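Local coordinates for Ctr9 protein (Myceliophthora thermophila, PDB 6AF0) that probably takes part in binding the RNA polymerase II complex, the part described here being its long helical array that contains tetratricopeptide repeats, at residues L70-A74 / I87-I91; Y832-L836 / V859-I863. All coordinates share one frame; numbering follows the deposited sequence.

Contact 1 (L70-A74 / I87-I91)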
loop_
_atom_site.group_PDB
_atom_site.type_symbol
_atom_site.label_atom_id
_atom_site.label_comp_id
_atom_site.label_asym_id
_atom_site.label_seq_id
_atom_site.Cartn_x
_atom_site.Cartn_y
_atom_site.Cartn_z
ATOM N N LEU A 70 43.919 -3.121 50.412
ATOM C CA LEU A 70 45.012 -3.276 49.466
ATOM C C LEU A 70 45.539 -1.932 48.976
ATOM O O LEU A 70 46.689 -1.841 48.559
ATOM C CB LEU A 70 44.602 -4.139 48.279
ATOM C CG LEU A 70 44.168 -5.562 48.619
ATOM C CD1 LEU A 70 43.947 -6.316 47.321
ATOM C CD2 LEU A 70 45.163 -6.284 49.513
ATOM N N LEU A 71 44.712 -0.892 49.025
ATOM C CA LEU A 71 45.159 0.464 48.662
ATOM C C LEU A 71 46.214 0.958 49.641
ATOM O O LEU A 71 47.266 1.475 49.260
ATOM C CB LEU A 71 43.972 1.434 48.651
ATOM C CG LEU A 71 43.732 2.245 47.379
ATOM C CD1 LEU A 71 43.600 1.343 46.164
ATOM C CD2 LEU A 71 42.472 3.082 47.533
ATOM N N ARG A 72 45.908 0.774 50.913
ATOM C CA ARG A 72 46.790 1.179 51.989
ATOM C C ARG A 72 48.050 0.315 52.038
ATOM O O ARG A 72 49.159 0.843 52.156
ATOM C CB ARG A 72 46.035 1.095 53.308
ATOM C CG ARG A 72 46.824 1.640 54.487
ATOM C CD ARG A 72 45.955 1.883 55.710
ATOM N NE ARG A 72 44.617 2.392 55.413
ATOM C CZ ARG A 72 43.770 2.872 56.322
ATOM N NH1 ARG A 72 44.095 2.924 57.610
ATOM N NH2 ARG A 72 42.575 3.297 55.938
ATOM N N GLY A 73 47.865 -1.003 51.957
ATOM C CA GLY A 73 48.975 -1.951 51.842
ATOM C C GLY A 73 49.913 -1.594 50.694
ATOM O O GLY A 73 51.130 -1.723 50.819
ATOM N N ALA A 74 49.342 -1.133 49.581
ATOM C CA ALA A 74 50.117 -0.686 48.414
ATOM C C ALA A 74 51.049 0.449 48.785
ATOM O O ALA A 74 52.245 0.365 48.569
ATOM C CB ALA A 74 49.192 -0.238 47.281
ATOM N N ILE A 87 49.513 -7.286 45.059
ATOM C CA ILE A 87 48.357 -6.514 45.515
ATOM C C ILE A 87 47.825 -5.528 44.455
ATOM O O ILE A 87 46.625 -5.368 44.314
ATOM C CB ILE A 87 48.604 -5.830 46.891
ATOM C CG1 ILE A 87 49.935 -5.073 46.935
ATOM C CG2 ILE A 87 48.581 -6.859 48.014
ATOM C CD1 ILE A 87 49.856 -3.647 46.427
ATOM N N ILE A 88 48.705 -4.899 43.692
ATOM C CA ILE A 88 48.269 -3.969 42.654
ATOM C C ILE A 88 47.446 -4.730 41.590
ATOM O O ILE A 88 46.466 -4.217 41.066
ATOM C CB ILE A 88 49.461 -3.206 42.001
ATOM C CG1 ILE A 88 50.176 -2.283 43.002
ATOM C CG2 ILE A 88 48.993 -2.354 40.833
ATOM C CD1 ILE A 88 49.463 -0.981 43.331
ATOM N N THR A 89 47.853 -5.949 41.256
ATOM C CA THR A 89 47.080 -6.788 40.314
ATOM C C THR A 89 45.717 -7.194 40.908
ATOM O O THR A 89 44.676 -7.104 40.249
ATOM C CB THR A 89 47.831 -8.072 39.871
ATOM O OG1 THR A 89 48.137 -8.884 41.008
ATOM C CG2 THR A 89 49.107 -7.741 39.129
ATOM N N CYS A 90 45.724 -7.636 42.155
ATOM C CA CYS A 90 44.488 -7.871 42.853
ATOM C C CYS A 90 43.628 -6.620 42.863
ATOM O O CYS A 90 42.435 -6.704 42.623
ATOM C CB CYS A 90 44.752 -8.303 44.271
ATOM S SG CYS A 90 43.263 -8.886 45.080
ATOM N N ILE A 91 44.220 -5.459 43.120
ATOM C CA ILE A 91 43.450 -4.216 43.110
ATOM C C ILE A 91 42.708 -4.127 41.786
ATOM O O ILE A 91 41.489 -3.953 41.747
ATOM C CB ILE A 91 44.329 -2.956 43.336
ATOM C CG1 ILE A 91 44.615 -2.790 44.831
ATOM C CG2 ILE A 91 43.650 -1.681 42.815
ATOM C CD1 ILE A 91 45.641 -1.714 45.150
#
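Ile87 reaches helix 63-76 with two branches that serve different partners. Its CG2 lies 3.8 Å from Leu70 CD2, the two side chains sliding past one another in opposite directions. The other branch has CG1 between the backbone N and the carbonyl carbon (chi1 49°), and from there CD1 arrives at Ala74, 3.6 Å from that residue's CB and equally near its CA. Ile88 starts out pointing away from the other helix, yet its CD1 bends back to 4.0 Å from Ala74 CB, while the same side chain also touches Ala132 of helix 118-135. Cys90 meets the second methyl of Leu70: SG sits 3.5 Å from Leu70 CD1, so the forked end of the leucine spans from Ile87 to Cys90, one turn of helix 82-101. Ile91 closes the row. Its CG1 packs 3.7 Å from Leu70 CB, and CD1 continues over the Leu70 carbonyl to Leu71 CD1 at 3.8 Å, these two side chains crossing at about a right angle. No hydrogen bond links the segments, whose meeting groups are apolar; the Leu70 carbonyl, with the Ile91 methyl beside it, accepts from Ala74 N of its own helix. Leu70 also touches Ala54, and Cys90 touches Leu55, both on helix 47-59, which adds a third wall to the buried apolar seam. With axes 9.6 Å apart and running at 150°, this is the side-by-side packing of an antiparallel helical hairpin, consistent with a helical-repeat fold.

Contact 2 (Y832-L836 / V859-I863); sequences YKMAL and VQIQI
Tyr832-Leu836 and Val859-Ile863 are helical segments running nearly antiparallel, their directions 163° apart and their axes 9.7 Å from each other at closest approach. The CA atoms come nearest where Leu836 meets Val859, 5.8 Å apart, and where Tyr832 faces Ile863. No hydrogen bond crosses between them, and the interface is held by apolar packing. Val859 CG1, placed anti to the backbone N (chi1 176°), fits against the turn from Tyr832 to Leu836, 3.7 Å from Leu836 CB, with Ala835 CB a little farther off. Leu836 opens its fork over the neighbouring helix. Its CD1 rests 3.6 Å from Gln860 CG, so it is the aliphatic part of the glutamine that packs here; beyond CG the chain is extended, and Gln860 also touches Glu889 and Ala890 of helix 877-899. The other methyl, CD2, meets Ile863 CD1 at 4.0 Å, the leucine and isoleucine side chains lying roughly at right angles. Ile863 CG1 is anti to the carbonyl carbon (chi1 -54°), which sends the chain across to Tyr832, where CG1 lies 3.7 Å from CB and CD1 comes over the Tyr832 carbonyl oxygen. The tyrosine ring approaches Ile863 and Gln862 obliquely, with its CE1 4.2 Å from Gln862 CB, and also touches Leu820 and Arg824 of helix 809-826. The contact joins helix 829-845 to the next helix, 850-869; as 832-836 lies in a predicted tetratricopeptide repeat, this is consistent with the antiparallel stacking of successive helices in such an array.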
loop_
_atom_site.group_PDB
_atom_site.type_symbol
_atom_site.label_atom_id
_atom_site.label_comp_id
_atom_site.label_asym_id
_atom_site.label_seq_id
_atom_site.Cartn_x
_atom_site.Cartn_y
_atom_site.Cartn_z
ATOM N N TYR A 832 -24.197 -1.327 -57.949
ATOM C CA TYR A 832 -25.343 -0.579 -58.450
ATOM C C TYR A 832 -26.627 -1.229 -57.953
ATOM O O TYR A 832 -27.562 -0.530 -57.592
ATOM C CB TYR A 832 -25.357 -0.562 -59.969
ATOM C CG TYR A 832 -24.281 0.270 -60.622
ATOM C CD1 TYR A 832 -24.463 1.635 -60.838
ATOM C CD2 TYR A 832 -23.088 -0.319 -61.066
ATOM C CE1 TYR A 832 -23.475 2.396 -61.456
ATOM C CE2 TYR A 832 -22.096 0.434 -61.682
ATOM C CZ TYR A 832 -22.296 1.788 -61.873
ATOM O OH TYR A 832 -21.331 2.537 -62.486
ATOM N N LYS A 833 -26.658 -2.566 -57.966
ATOM C CA LYS A 833 -27.764 -3.356 -57.387
ATOM C C LYS A 833 -28.062 -2.878 -55.965
ATOM O O LYS A 833 -29.203 -2.531 -55.649
ATOM C CB LYS A 833 -27.446 -4.874 -57.418
ATOM C CG LYS A 833 -27.755 -5.646 -56.130
ATOM C CD LYS A 833 -27.510 -7.151 -56.229
ATOM C CE LYS A 833 -28.280 -7.889 -55.128
ATOM N NZ LYS A 833 -27.750 -9.238 -54.777
ATOM N N MET A 834 -27.024 -2.840 -55.128
ATOM C CA MET A 834 -27.174 -2.447 -53.742
ATOM C C MET A 834 -27.650 -1.001 -53.653
ATOM O O MET A 834 -28.567 -0.691 -52.887
ATOM C CB MET A 834 -25.860 -2.639 -52.990
ATOM C CG MET A 834 -25.459 -4.098 -52.813
ATOM S SD MET A 834 -26.678 -5.037 -51.889
ATOM C CE MET A 834 -25.869 -6.633 -51.762
ATOM N N ALA A 835 -27.050 -0.130 -54.462
ATOM C CA ALA A 835 -27.425 1.288 -54.501
ATOM C C ALA A 835 -28.900 1.489 -54.844
ATOM O O ALA A 835 -29.539 2.422 -54.368
ATOM C CB ALA A 835 -26.564 2.028 -55.504
ATOM N N LEU A 836 -29.436 0.618 -55.683
ATOM C CA LEU A 836 -30.843 0.704 -56.050
ATOM C C LEU A 836 -31.691 0.155 -54.909
ATOM O O LEU A 836 -32.657 0.795 -54.457
ATOM C CB LEU A 836 -31.099 -0.074 -57.339
ATOM C CG LEU A 836 -32.536 -0.115 -57.846
ATOM C CD1 LEU A 836 -33.086 1.289 -58.049
ATOM C CD2 LEU A 836 -32.607 -0.916 -59.133
ATOM N N VAL A 859 -30.496 5.906 -60.263
ATOM C CA VAL A 859 -29.740 4.675 -60.184
ATOM C C VAL A 859 -30.151 3.705 -61.306
ATOM O O VAL A 859 -29.304 3.057 -61.904
ATOM C CB VAL A 859 -29.857 4.001 -58.803
ATOM C CG1 VAL A 859 -29.126 2.654 -58.796
ATOM C CG2 VAL A 859 -29.285 4.897 -57.713
ATOM N N GLN A 860 -31.443 3.601 -61.603
ATOM C CA GLN A 860 -31.905 2.632 -62.615
ATOM C C GLN A 860 -31.369 2.994 -63.979
ATOM O O GLN A 860 -30.980 2.126 -64.761
ATOM C CB GLN A 860 -33.438 2.551 -62.665
ATOM C CG GLN A 860 -34.031 1.765 -61.503
ATOM C CD GLN A 860 -35.541 1.869 -61.429
ATOM O OE1 GLN A 860 -36.135 2.920 -61.716
ATOM N NE2 GLN A 860 -36.175 0.776 -61.034
ATOM N N ILE A 861 -31.355 4.291 -64.251
ATOM C CA ILE A 861 -30.791 4.811 -65.494
ATOM C C ILE A 861 -29.288 4.535 -65.555
ATOM O O ILE A 861 -28.758 4.217 -66.610
ATOM C CB ILE A 861 -31.070 6.310 -65.630
ATOM C CG1 ILE A 861 -32.577 6.540 -65.646
ATOM C CG2 ILE A 861 -30.501 6.864 -66.909
ATOM C CD1 ILE A 861 -32.988 7.998 -65.729
ATOM N N GLN A 862 -28.599 4.636 -64.427
ATOM C CA GLN A 862 -27.165 4.340 -64.413
ATOM C C GLN A 862 -26.888 2.871 -64.685
ATOM O O GLN A 862 -26.008 2.553 -65.457
ATOM C CB GLN A 862 -26.517 4.787 -63.104
ATOM C CG GLN A 862 -26.647 6.291 -62.882
ATOM C CD GLN A 862 -25.996 7.108 -63.978
ATOM O OE1 GLN A 862 -24.803 6.968 -64.220
ATOM N NE2 GLN A 862 -26.776 7.967 -64.646
ATOM N N ILE A 863 -27.657 1.989 -64.067
ATOM C CA ILE A 863 -27.506 0.553 -64.286
ATOM C C ILE A 863 -27.748 0.249 -65.769
ATOM O O ILE A 863 -27.036 -0.524 -66.397
ATOM C CB ILE A 863 -28.497 -0.284 -63.432
ATOM C CG1 ILE A 863 -28.375 0.100 -61.957
ATOM C CG2 ILE A 863 -28.225 -1.778 -63.596
ATOM C CD1 ILE A 863 -29.033 -0.849 -60.971
#

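Overall arrangement
From the N terminus, the chain passes a small two-stranded sheet and its first helices before contact 1 closes a short loop of 12 residues, pairing helices 63-76 and 82-101. A long succession of helices follows, and only near the C-terminal end does contact 2 close its loop of 22 residues between helices 829-845 and 850-869. The two contacts stand in series, neither nested nor crossed, on opposite sides of the chain's centre. The centres of contact 1 and contact 2 are about 130 Å apart, and the nearest atoms of contact 1 and contact 2 about 115 Å apart. Each is a local join between consecutive antiparallel helices, one toward each end of the elongated helical array.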